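Local coordinates for protein lipolytic enzyme (Clostridium thermocellum, PDB 2VPT) that probably removes acetyl groups from xylan, as the catalytic domain of a cellulosomal carbohydrate esterase of family 3, at residues Ala38-Asp43 with Tyr194-Leu199; Ser73-Trp78 with Ser108-Gln113; Ala126-Trp131 with Lys136-Val141. One frame throughout, in Å; residues are numbered along the deposited sequence.

Contact 1. Residues Ala38-Asp43 with Tyr194-Leu199; sequences AGLSID and YTIDIL. With CA (calcium ion), chain B.
Leu-40 and Ala-38 lie against one flank of helix 181-203, with the CA of Leu-40 8.1 Å from the CA of Leu-199 and the CA of Ala-38 8.4 Å from that of Ile-196. The turn that joins helix 28-37 to strand 41-44 packs here on helix 181-203, in the alpha/beta fold of an SGNH hydrolase; helix 28-37 closes in a Schellman motif, Gly-39 having positive phi. The contact is apolar throughout. At its centre the CD1 branch of Leu-40 meets the CD1 tip of Ile-196 at 3.6 Å, the two side chains running obliquely. In Ile-196 CG1 lies opposite the backbone N (chi1 -174°) and the second torsion then turns CD1, so the chain's end comes nearer to the turn than its CB bond suggests. The same CD1 of Leu-40 also rests on CB of Leu-199 at 3.9 Å, the side chains of Leu-40 and Leu-199 crossing at about a right angle. At the margin the methyl of Ala-38 touches CD1 of Ile-196. Leu-35 of helix 28-37 packs on Leu-40, Ile-196 and Leu-199 alike. Beyond the packing, Asp-43 OD1 binds a calcium ion at 2.4 Å, beside two waters, Phe-44, Asp-57 and Asp-59.

Contact 2. Residues Ser73-Trp78 with Ser108-Gln113; sequences SNINNW and SNLIDQ
Gln-113 of helix 104-117 reaches across to Asn-76 and Ile-75 of helix 68-82, in a pair of helices that run nearly parallel. Their local axes cross at -21° and come no closer than 10.8 Å, so side chains, and not backbones, make the contact. Its buried side is apolar. The CB bond of Ile-75 is directed toward helix 104-117, and its CG2 meets CD1 of Leu-110 at 4.1 Å, the two side chains lying obliquely. The same CG2 also approaches NE2 of Gln-113 at 3.6 Å, so that one methyl touches both the Leu-110 methyl and the Gln-113 amide nitrogen. Ile-71 and Ile-114 add to this apolar layer, Ile-71 against Leu-110 and Ile-114 against Ile-75.

The other side is more solvent-facing, its partners polar and only partly covered, yet its bond is short. There Gln-113 NE2 donates to Asn-76 OD1 over 2.8 Å, nearly straight with an N-H...O angle of 170°. The acceptor lies in the amide plane of Gln-113; the two amide planes are almost perpendicular, and the donor stands well above the carbonyl plane of Asn-76. The glutamine chain is extended, with CG opposite the backbone N (chi1 -179°), which brings its amide across to helix 68-82. NE2 makes a second bond to the backbone O of Ala-72, so two acceptors of that helix fix the amide.

Among its neighbours, helix 104-117 leads into strand 122-126, parallel to and paired with strand 86-90, which follows helix 68-82. On another flank of helix 104-117, Asp-112 forms a salt bridge and Ser-108 a hydrogen bond with Lys-149 of helix 142-151, while Ile-111 packs on Ile-145, so helix 104-117 sits between the other two.

Contact 3. Residues Ala126-Trp131 with Lys136-Val141; sequences ADYYPW and KQYNAV
Asn-139 turns its amide onto the backbone of Tyr-128, joining the short helix 136-139 to the loop that leaves strand 122-126 of the SGNH hydrolase fold. That loop bends in an inverse gamma turn centred on Pro-130 before the helix begins.

Direct hydrogen bonds come first. Tyr-128 N donates to Asn-139 OD1 at 2.9 Å with an N-H...O angle of 165°, and the donor stands above the carbonyl plane of the amide. In return Asn-139 ND2 donates to Tyr-128 O, also at 2.9 Å, but this bond is more bent, at 133°. One side chain thus satisfies both backbone polar groups of a buried residue, and the two bonds together fix the rotation of the amide. It lies nearly coplanar with the Tyr-128 ring, the planes 15° apart, with OD1 at the ring's edge.

Van der Waals contacts surround this pair. CB of Asp-127 abuts Asn-139 OD1 at 3.4 Å. Tyr-128 CE2 comes to the edge of the Tyr-138 ring, in its plane, and meets CE2 of Tyr-138 at 3.8 Å. Tyr-138 OH bonds Ile-91 O, whereas Tyr-128 OH bonds Asp-13 and Gly-93 N; the Tyr-128 side chain lies near, without touching, a putative Ser-His-Asp triad. At the exposed margin the extended chain of Lys-136 lays CE on CB of Pro-130 at 3.6 Å, and its NZ forms a salt bridge with Glu-133.

Water-mediated bonding completes the contact. Asp-127 OD2 has two partners, Ser-162 OG and a water that donates to it at 2.6 Å. That water gives its other hydrogen to the backbone O of Asn-139, at 2.9 Å.

In the fold
Contact 3 is the most buried of the three, while contacts 1 and 2 lie in partly covered positions. Their chemistry follows: contact 1 is purely apolar, contact 2 pairs apolar packing with one side-chain amide bond, and contact 3 relies on amide-to-backbone bonds and a bridging water. None shares a helix or strand with another. Contact 1 brings together regions far apart in sequence and encloses the other two along the chain, which follow one another in series. Contacts 1 and 3 lie on opposite sides of the chain's centre, their own centres about 25 Å apart. The calcium ligand Asp-43 lies on the strand that follows the packing residues of contact 1, whereas Tyr-128 of contact 3 neighbours the putative triad.

Contact 1. Residues Ala38-Asp43 with Tyr194-Leu199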
# COMPACT_ATOMS: atom_id res chain seq x y z
N ALA A 38 2.57 -21.08 -15.76
CA ALA A 38 2.83 -21.20 -17.19
C ALA A 38 4.29 -21.52 -17.49
O ALA A 38 4.65 -21.72 -18.65
CB ALA A 38 2.40 -19.91 -17.91
N GLY A 39 5.15 -21.56 -16.47
CA GLY A 39 6.55 -21.88 -16.63
C GLY A 39 7.50 -20.72 -16.81
O GLY A 39 8.67 -20.89 -17.15
N LEU A 40 7.01 -19.51 -16.55
CA LEU A 40 7.81 -18.32 -16.68
C LEU A 40 8.46 -17.97 -15.35
O LEU A 40 7.89 -18.23 -14.29
CB LEU A 40 6.96 -17.14 -17.15
CG LEU A 40 6.37 -17.31 -18.55
CD1 LEU A 40 5.38 -16.17 -18.82
CD2 LEU A 40 7.46 -17.34 -19.59
N SER A 41 9.65 -17.41 -15.44
CA SER A 41 10.37 -16.83 -14.31
C SER A 41 10.17 -15.32 -14.32
O SER A 41 10.72 -14.63 -15.16
CB SER A 41 11.85 -17.15 -14.41
OG SER A 41 12.54 -16.61 -13.31
N ILE A 42 9.35 -14.83 -13.39
CA ILE A 42 8.93 -13.43 -13.35
C ILE A 42 9.54 -12.72 -12.15
O ILE A 42 9.50 -13.24 -11.03
CB ILE A 42 7.38 -13.33 -13.25
CG1 ILE A 42 6.73 -14.02 -14.45
CG2 ILE A 42 6.93 -11.87 -13.14
CD1 ILE A 42 7.15 -13.49 -15.82
N ASP A 43 10.10 -11.55 -12.40
CA ASP A 43 10.54 -10.63 -11.36
C ASP A 43 9.73 -9.34 -11.53
O ASP A 43 9.96 -8.57 -12.46
CB ASP A 43 12.04 -10.36 -11.50
CG ASP A 43 12.61 -9.52 -10.39
OD1 ASP A 43 11.90 -9.21 -9.40
OD2 ASP A 43 13.80 -9.14 -10.51
N TYR A 194 -3.89 -11.43 -22.56
CA TYR A 194 -3.28 -10.49 -23.50
C TYR A 194 -1.76 -10.45 -23.47
O TYR A 194 -1.14 -9.92 -24.39
CB TYR A 194 -3.89 -9.08 -23.31
CG TYR A 194 -5.30 -8.95 -23.86
CD1 TYR A 194 -5.51 -8.55 -25.18
CD2 TYR A 194 -6.42 -9.20 -23.09
CE1 TYR A 194 -6.77 -8.45 -25.69
CE2 TYR A 194 -7.71 -9.10 -23.61
CZ TYR A 194 -7.88 -8.72 -24.92
OH TYR A 194 -9.14 -8.60 -25.47
N THR A 195 -1.13 -11.01 -22.43
CA THR A 195 0.33 -10.94 -22.31
C THR A 195 1.09 -12.25 -22.50
O THR A 195 2.27 -12.23 -22.81
CB THR A 195 0.77 -10.37 -20.94
OG1 THR A 195 0.38 -11.27 -19.88
CG2 THR A 195 0.18 -8.93 -20.70
N ILE A 196 0.43 -13.39 -22.30
CA ILE A 196 1.18 -14.65 -22.17
C ILE A 196 2.01 -15.01 -23.41
O ILE A 196 3.17 -15.38 -23.31
CB ILE A 196 0.27 -15.82 -21.74
CG1 ILE A 196 1.10 -17.08 -21.46
CG2 ILE A 196 -0.79 -16.13 -22.78
CD1 ILE A 196 2.18 -16.92 -20.38
N ASP A 197 1.44 -14.84 -24.60
CA ASP A 197 2.16 -15.21 -25.81
C ASP A 197 3.40 -14.35 -26.02
O ASP A 197 4.45 -14.84 -26.36
CB ASP A 197 1.22 -15.18 -27.01
CG ASP A 197 0.14 -16.24 -26.91
OD1 ASP A 197 0.49 -17.42 -26.69
OD2 ASP A 197 -1.06 -15.92 -27.03
N ILE A 198 3.28 -13.04 -25.79
CA ILE A 198 4.41 -12.16 -25.93
C ILE A 198 5.47 -12.46 -24.85
O ILE A 198 6.68 -12.45 -25.12
CB ILE A 198 3.95 -10.68 -25.88
CG1 ILE A 198 3.18 -10.36 -27.19
CG2 ILE A 198 5.15 -9.78 -25.68
CD1 ILE A 198 2.17 -9.21 -27.11
N LEU A 199 5.03 -12.72 -23.63
CA LEU A 199 5.96 -13.04 -22.55
C LEU A 199 6.73 -14.33 -22.80
O LEU A 199 7.93 -14.37 -22.59
CB LEU A 199 5.24 -13.10 -21.19
CG LEU A 199 4.71 -11.75 -20.68
CD1 LEU A 199 3.90 -11.95 -19.41
CD2 LEU A 199 5.83 -10.72 -20.49
CA CA B . 10.81 -8.39 -7.48
O HOH W 1 11.75 -9.81 -5.91
O HOH W 2 12.70 -6.93 -7.43

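Contact 2. Residues Ser73-Trp78 with Ser108-Gln113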
# COMPACT_ATOMS: atom_id res chain seq x y z
N SER A 73 6.19 12.51 -14.63
CA SER A 73 7.18 13.30 -13.93
C SER A 73 8.30 12.46 -13.29
O SER A 73 9.40 12.96 -13.05
CB SER A 73 6.46 14.15 -12.89
OG SER A 73 7.26 15.22 -12.43
N ASN A 74 8.02 11.18 -13.03
CA ASN A 74 8.97 10.32 -12.31
C ASN A 74 9.39 9.04 -13.04
O ASN A 74 10.39 8.44 -12.66
CB ASN A 74 8.37 9.95 -10.96
CG ASN A 74 8.09 11.17 -10.14
OD1 ASN A 74 9.02 11.85 -9.69
ND2 ASN A 74 6.82 11.50 -9.98
N ILE A 75 8.67 8.63 -14.08
CA ILE A 75 8.88 7.30 -14.65
C ILE A 75 10.27 7.12 -15.28
O ILE A 75 10.79 6.01 -15.32
CB ILE A 75 7.76 6.96 -15.64
CG1 ILE A 75 7.73 5.44 -15.92
CG2 ILE A 75 7.88 7.81 -16.89
CD1 ILE A 75 6.46 4.99 -16.61
N ASN A 76 10.90 8.20 -15.74
CA ASN A 76 12.25 8.06 -16.31
C ASN A 76 13.19 7.51 -15.27
O ASN A 76 14.02 6.66 -15.56
CB ASN A 76 12.80 9.39 -16.81
CG ASN A 76 12.05 9.93 -17.99
OD1 ASN A 76 11.08 9.34 -18.47
ND2 ASN A 76 12.51 11.09 -18.49
N ASN A 77 13.05 7.99 -14.04
CA ASN A 77 13.87 7.50 -12.94
C ASN A 77 13.57 6.05 -12.59
O ASN A 77 14.49 5.25 -12.35
CB ASN A 77 13.71 8.39 -11.71
CG ASN A 77 14.15 9.82 -11.96
OD1 ASN A 77 15.10 10.07 -12.69
ND2 ASN A 77 13.46 10.76 -11.34
N TRP A 78 12.29 5.70 -12.56
CA TRP A 78 11.89 4.33 -12.25
C TRP A 78 12.44 3.36 -13.30
O TRP A 78 12.95 2.30 -12.98
CB TRP A 78 10.37 4.22 -12.20
CG TRP A 78 9.71 5.11 -11.19
CD1 TRP A 78 10.29 5.72 -10.12
CD2 TRP A 78 8.34 5.45 -11.15
NE1 TRP A 78 9.36 6.45 -9.44
CE2 TRP A 78 8.14 6.28 -10.04
CE3 TRP A 78 7.24 5.11 -11.94
CZ2 TRP A 78 6.89 6.80 -9.71
CZ3 TRP A 78 6.00 5.64 -11.61
CH2 TRP A 78 5.85 6.47 -10.51
N SER A 108 -0.85 9.34 -24.68
CA SER A 108 -0.07 9.20 -25.89
C SER A 108 1.36 9.65 -25.66
O SER A 108 2.31 8.97 -26.04
CB SER A 108 -0.70 10.05 -27.01
OG SER A 108 0.00 9.87 -28.24
N ASN A 109 1.51 10.80 -25.01
CA ASN A 109 2.84 11.34 -24.73
C ASN A 109 3.62 10.47 -23.74
O ASN A 109 4.83 10.34 -23.86
CB ASN A 109 2.75 12.78 -24.21
CG ASN A 109 2.28 13.75 -25.27
OD1 ASN A 109 2.31 13.45 -26.47
ND2 ASN A 109 1.82 14.91 -24.83
N LEU A 110 2.93 9.92 -22.75
CA LEU A 110 3.58 9.03 -21.78
C LEU A 110 4.10 7.76 -22.45
O LEU A 110 5.19 7.32 -22.14
CB LEU A 110 2.61 8.71 -20.64
CG LEU A 110 3.10 7.69 -19.60
CD1 LEU A 110 4.42 8.14 -18.98
CD2 LEU A 110 2.04 7.52 -18.53
N ILE A 111 3.33 7.18 -23.37
CA ILE A 111 3.79 6.02 -24.13
C ILE A 111 5.07 6.37 -24.89
O ILE A 111 6.06 5.66 -24.83
CB ILE A 111 2.69 5.50 -25.10
CG1 ILE A 111 1.52 4.90 -24.29
CG2 ILE A 111 3.27 4.48 -26.10
CD1 ILE A 111 0.25 4.74 -25.09
N ASP A 112 5.05 7.51 -25.59
CA ASP A 112 6.23 7.95 -26.33
C ASP A 112 7.43 8.14 -25.42
O ASP A 112 8.54 7.74 -25.75
CB ASP A 112 5.97 9.28 -27.06
CG ASP A 112 4.97 9.15 -28.21
OD1 ASP A 112 4.58 8.02 -28.57
OD2 ASP A 112 4.57 10.21 -28.74
N GLN A 113 7.18 8.73 -24.26
CA GLN A 113 8.23 8.98 -23.28
C GLN A 113 8.90 7.70 -22.80
O GLN A 113 10.12 7.62 -22.68
CB GLN A 113 7.65 9.74 -22.08
CG GLN A 113 8.67 10.06 -21.00
CD GLN A 113 8.03 10.75 -19.80
OE1 GLN A 113 6.92 11.25 -19.88
NE2 GLN A 113 8.72 10.76 -18.68

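Contact 3. Residues Ala126-Trp131 with Lys136-Val141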
# COMPACT_ATOMS: atom_id res chain seq x y z
N ALA A 126 -3.40 -0.80 -20.49
CA ALA A 126 -4.73 -1.28 -20.13
C ALA A 126 -5.79 -0.17 -20.08
O ALA A 126 -5.49 0.97 -19.73
CB ALA A 126 -4.69 -1.97 -18.77
N ASP A 127 -7.03 -0.54 -20.42
CA ASP A 127 -8.18 0.26 -20.02
C ASP A 127 -8.74 -0.24 -18.67
O ASP A 127 -8.10 -1.08 -18.02
CB ASP A 127 -9.23 0.37 -21.15
CG ASP A 127 -9.99 -0.90 -21.42
OD1 ASP A 127 -9.69 -1.95 -20.82
OD2 ASP A 127 -10.93 -0.83 -22.26
N TYR A 128 -9.87 0.30 -18.23
CA TYR A 128 -10.43 0.01 -16.91
C TYR A 128 -11.67 -0.87 -16.97
O TYR A 128 -12.43 -0.87 -17.94
CB TYR A 128 -10.80 1.32 -16.19
CG TYR A 128 -9.60 2.12 -15.73
CD1 TYR A 128 -9.25 2.14 -14.40
CD2 TYR A 128 -8.83 2.87 -16.63
CE1 TYR A 128 -8.16 2.88 -13.96
CE2 TYR A 128 -7.74 3.59 -16.19
CZ TYR A 128 -7.40 3.58 -14.86
OH TYR A 128 -6.31 4.33 -14.43
N TYR A 129 -11.88 -1.63 -15.90
CA TYR A 129 -13.19 -2.24 -15.67
C TYR A 129 -14.22 -1.09 -15.65
O TYR A 129 -13.89 0.03 -15.29
CB TYR A 129 -13.18 -3.04 -14.36
CG TYR A 129 -12.76 -2.25 -13.14
CD1 TYR A 129 -13.69 -1.63 -12.34
CD2 TYR A 129 -11.40 -2.11 -12.82
CE1 TYR A 129 -13.32 -0.88 -11.24
CE2 TYR A 129 -11.01 -1.36 -11.72
CZ TYR A 129 -11.97 -0.75 -10.93
OH TYR A 129 -11.61 -0.02 -9.81
N PRO A 130 -15.45 -1.36 -16.07
CA PRO A 130 -16.43 -0.28 -16.29
C PRO A 130 -17.13 0.24 -15.03
O PRO A 130 -18.37 0.19 -14.92
CB PRO A 130 -17.42 -0.94 -17.25
CG PRO A 130 -17.43 -2.36 -16.80
CD PRO A 130 -15.99 -2.68 -16.47
N TRP A 131 -16.35 0.75 -14.08
CA TRP A 131 -16.88 1.27 -12.82
C TRP A 131 -15.93 2.31 -12.27
O TRP A 131 -14.73 2.04 -12.18
CB TRP A 131 -17.03 0.13 -11.81
CG TRP A 131 -17.78 0.53 -10.59
CD1 TRP A 131 -17.26 0.83 -9.37
CD2 TRP A 131 -19.20 0.67 -10.48
NE1 TRP A 131 -18.27 1.15 -8.50
CE2 TRP A 131 -19.47 1.05 -9.15
CE3 TRP A 131 -20.26 0.49 -11.37
CZ2 TRP A 131 -20.78 1.28 -8.69
CZ3 TRP A 131 -21.55 0.72 -10.91
CH2 TRP A 131 -21.80 1.10 -9.58
N LYS A 136 -15.96 4.75 -18.73
CA LYS A 136 -16.12 4.24 -20.10
C LYS A 136 -15.74 5.30 -21.15
O LYS A 136 -15.25 4.97 -22.23
CB LYS A 136 -17.56 3.77 -20.33
CG LYS A 136 -17.99 2.57 -19.49
CD LYS A 136 -19.41 2.14 -19.84
CE LYS A 136 -19.89 1.00 -18.98
NZ LYS A 136 -21.33 0.70 -19.23
N GLN A 137 -15.93 6.57 -20.82
CA GLN A 137 -15.57 7.64 -21.73
C GLN A 137 -14.07 7.68 -22.02
O GLN A 137 -13.63 7.96 -23.13
CB GLN A 137 -16.01 9.00 -21.16
CG GLN A 137 -16.07 10.09 -22.21
CD GLN A 137 -16.49 11.45 -21.66
OE1 GLN A 137 -16.50 11.69 -20.45
NE2 GLN A 137 -16.83 12.34 -22.56
N TYR A 138 -13.28 7.40 -20.98
CA TYR A 138 -11.83 7.31 -21.12
C TYR A 138 -11.43 5.99 -21.78
O TYR A 138 -10.58 5.97 -22.68
CB TYR A 138 -11.15 7.46 -19.76
CG TYR A 138 -9.66 7.31 -19.77
CD1 TYR A 138 -8.87 8.04 -20.63
CD2 TYR A 138 -9.02 6.42 -18.92
CE1 TYR A 138 -7.52 7.91 -20.65
CE2 TYR A 138 -7.67 6.27 -18.95
CZ TYR A 138 -6.91 7.01 -19.81
OH TYR A 138 -5.53 6.89 -19.86
N ASN A 139 -12.06 4.90 -21.38
CA ASN A 139 -11.77 3.60 -22.01
C ASN A 139 -11.87 3.71 -23.53
O ASN A 139 -11.04 3.16 -24.26
CB ASN A 139 -12.76 2.53 -21.55
CG ASN A 139 -12.51 2.04 -20.15
OD1 ASN A 139 -11.48 2.34 -19.53
ND2 ASN A 139 -13.45 1.26 -19.64
N ALA A 140 -12.88 4.44 -24.02
CA ALA A 140 -13.13 4.54 -25.45
C ALA A 140 -11.92 5.02 -26.23
O ALA A 140 -11.73 4.61 -27.38
CB ALA A 140 -14.31 5.47 -25.72
N VAL A 141 -11.12 5.92 -25.67
CA VAL A 141 -10.01 6.52 -26.43
C VAL A 141 -8.74 5.68 -26.48
O VAL A 141 -7.88 5.89 -27.34
CB VAL A 141 -9.65 7.95 -25.93
CG1 VAL A 141 -10.91 8.83 -25.87
CG2 VAL A 141 -8.92 7.92 -24.59
O HOH W 3 -11.65 0.38 -24.50